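PDB 6UTC: transcriptional activator ToxR from Vibrio vulnificus, which probably activates transcription from the membrane, with a periplasmic domain that interacts with ToxS and bile salts. Local coordinates for residues 48-53 against 88-93. Numbering follows the deposited sequence.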
loop_
_atom_site.group_PDB
_atom_site.type_symbol
_atom_site.label_atom_id
_atom_site.label_comp_id
_atom_site.label_asym_id
_atom_site.label_seq_id
_atom_site.Cartn_x
_atom_site.Cartn_y
_atom_site.Cartn_z
ATOM N N ASN A 48 5.584 4.635 -4.186
ATOM C CA ASN A 48 6.239 5.564 -5.115
ATOM C C ASN A 48 5.536 5.584 -6.468
ATOM O O ASN A 48 5.228 6.653 -7.010
ATOM C CB ASN A 48 7.701 5.135 -5.290
ATOM C CG ASN A 48 8.435 5.905 -6.400
ATOM O OD1 ASN A 48 8.244 5.650 -7.595
ATOM N ND2 ASN A 48 9.294 6.826 -5.999
ATOM N N LYS A 49 5.290 4.407 -7.042
ATOM C CA LYS A 49 4.692 4.349 -8.370
ATOM C C LYS A 49 3.235 4.791 -8.338
ATOM O O LYS A 49 2.753 5.435 -9.280
ATOM C CB LYS A 49 4.820 2.946 -8.956
ATOM C CG LYS A 49 6.237 2.412 -8.978
ATOM C CD LYS A 49 7.234 3.408 -9.530
ATOM C CE LYS A 49 7.097 3.568 -11.023
ATOM N NZ LYS A 49 8.206 4.414 -11.567
ATOM N N TYR A 50 2.524 4.474 -7.255
ATOM C CA TYR A 50 1.126 4.868 -7.161
ATOM C C TYR A 50 1.003 6.374 -7.089
ATOM O O TYR A 50 0.085 6.961 -7.677
ATOM C CB TYR A 50 0.512 4.214 -5.933
ATOM C CG TYR A 50 -0.994 4.297 -5.872
ATOM C CD1 TYR A 50 -1.778 3.373 -6.540
ATOM C CD2 TYR A 50 -1.627 5.280 -5.131
ATOM C CE1 TYR A 50 -3.158 3.424 -6.487
ATOM C CE2 TYR A 50 -3.016 5.339 -5.067
ATOM C CZ TYR A 50 -3.767 4.402 -5.747
ATOM O OH TYR A 50 -5.148 4.430 -5.699
ATOM N N ALA A 51 1.940 7.017 -6.401
ATOM C CA ALA A 51 1.958 8.472 -6.362
ATOM C C ALA A 51 2.075 9.097 -7.750
ATOM O O ALA A 51 1.611 10.224 -7.948
ATOM C CB ALA A 51 3.090 8.936 -5.451
ATOM N N GLU A 52 2.643 8.384 -8.726
ATOM C CA GLU A 52 2.831 8.975 -10.050
ATOM C C GLU A 52 1.511 9.221 -10.767
ATOM O O GLU A 52 1.430 10.112 -11.619
ATOM C CB GLU A 52 3.741 8.098 -10.903
ATOM C CG GLU A 52 5.177 8.099 -10.430
ATOM C CD GLU A 52 6.096 7.341 -11.357
ATOM O OE1 GLU A 52 7.305 7.277 -11.056
ATOM O OE2 GLU A 52 5.611 6.807 -12.379
ATOM N N THR A 53 0.477 8.446 -10.459
ATOM C CA THR A 53 -0.838 8.655 -11.045
ATOM C C THR A 53 -1.858 9.166 -10.035
ATOM O O THR A 53 -3.054 9.202 -10.349
ATOM C CB THR A 53 -1.329 7.367 -11.697
ATOM O OG1 THR A 53 -1.036 6.264 -10.826
ATOM C CG2 THR A 53 -0.636 7.155 -13.035
ATOM N N VAL A 88 -8.328 1.432 -4.291
ATOM C CA VAL A 88 -8.038 0.186 -4.985
ATOM C C VAL A 88 -7.421 -0.831 -4.046
ATOM O O VAL A 88 -6.670 -0.493 -3.120
ATOM C CB VAL A 88 -7.120 0.357 -6.209
ATOM C CG1 VAL A 88 -7.815 1.103 -7.308
ATOM C CG2 VAL A 88 -5.845 1.041 -5.805
ATOM N N THR A 89 -7.758 -2.088 -4.298
ATOM C CA THR A 89 -7.039 -3.227 -3.760
ATOM C C THR A 89 -6.094 -3.736 -4.834
ATOM O O THR A 89 -6.530 -4.048 -5.951
ATOM C CB THR A 89 -8.005 -4.345 -3.395
ATOM O OG1 THR A 89 -8.995 -3.854 -2.498
ATOM C CG2 THR A 89 -7.252 -5.467 -2.709
ATOM N N LEU A 90 -4.811 -3.827 -4.496
ATOM C CA LEU A 90 -3.790 -4.348 -5.389
ATOM C C LEU A 90 -3.140 -5.560 -4.741
ATOM O O LEU A 90 -3.104 -5.685 -3.518
ATOM C CB LEU A 90 -2.699 -3.297 -5.647
ATOM C CG LEU A 90 -3.108 -1.903 -6.134
ATOM C CD1 LEU A 90 -1.877 -1.045 -6.335
ATOM C CD2 LEU A 90 -3.923 -2.002 -7.412
ATOM N N ARG A 91 -2.610 -6.449 -5.569
ATOM C CA ARG A 91 -1.919 -7.643 -5.108
ATOM C C ARG A 91 -0.529 -7.647 -5.720
ATOM O O ARG A 91 -0.378 -7.484 -6.937
ATOM C CB ARG A 91 -2.687 -8.898 -5.516
ATOM C CG ARG A 91 -4.156 -8.850 -5.102
ATOM C CD ARG A 91 -5.091 -8.879 -6.304
ATOM N NE ARG A 91 -6.357 -8.187 -6.046
ATOM C CZ ARG A 91 -7.324 -8.662 -5.269
ATOM N NH1 ARG A 91 -7.172 -9.830 -4.657
ATOM N NH2 ARG A 91 -8.444 -7.970 -5.099
ATOM N N ILE A 92 0.488 -7.800 -4.887
ATOM C CA ILE A 92 1.851 -7.862 -5.385
ATOM C C ILE A 92 2.481 -9.170 -4.944
ATOM O O ILE A 92 2.133 -9.735 -3.905
ATOM C CB ILE A 92 2.710 -6.644 -4.977
ATOM C CG1 ILE A 92 2.901 -6.601 -3.464
ATOM C CG2 ILE A 92 2.075 -5.344 -5.483
ATOM C CD1 ILE A 92 3.852 -5.513 -3.019
ATOM N N PHE A 93 3.411 -9.658 -5.754
ATOM C CA PHE A 93 4.101 -10.904 -5.480
ATOM C C PHE A 93 5.535 -10.620 -5.062
ATOM O O PHE A 93 6.106 -9.582 -5.404
ATOM C CB PHE A 93 4.068 -11.822 -6.703
ATOM C CG PHE A 93 2.698 -12.344 -7.013
ATOM C CD1 PHE A 93 1.797 -11.577 -7.729
ATOM C CD2 PHE A 93 2.297 -13.590 -6.557
ATOM C CE1 PHE A 93 0.524 -12.046 -8.005
ATOM C CE2 PHE A 93 1.026 -14.069 -6.829
ATOM C CZ PHE A 93 0.139 -13.296 -7.556
#
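The ring of Tyr50 is the flat group of this contact, and Val88 and Leu90 both meet it obliquely. Val88 touches the phenol end through one methyl. Its CG2 lies 3.5 Å from Tyr50 OH and 3.7 Å from Tyr50 CE1. Leu90 approaches nearer the CB end of the ring, where its CD1 stands 4.4 Å from Tyr50 CD1. The same ring stacks with Tyr77 of strand 72-78 and with His54, further along the chain.

Tyr50 sits near the C-terminal end of helix 40-52. Its CG is anti to the backbone N (chi1 -168°), which carries the ring from the helix to strand 88-93. The backbones stay far apart, with Tyr50 CA 10.5 Å from Val88 CA. No hydrogen bond joins the two segments. Strand 88-93 forms one border of the five-stranded sheet and pairs with strand 72-78. The contact thus seats the end of the helix against one of the two outermost strands of the sheet. Lys104, the last residue of the chain, also touches Tyr50 and Leu90. Next to it, Cys103 is tied to the same helix by a disulfide with Cys46.

The contact across the segments is apolar, although it includes the phenol oxygen. Tyr50 is buried, and its OH hydrogen-bonds to His79 NE2, so its polar need is met outside the two segments. That bond and the two stacked rings probably fix the ring's tilt, while the Val88 and Leu90 methyls add undirected van der Waals contact.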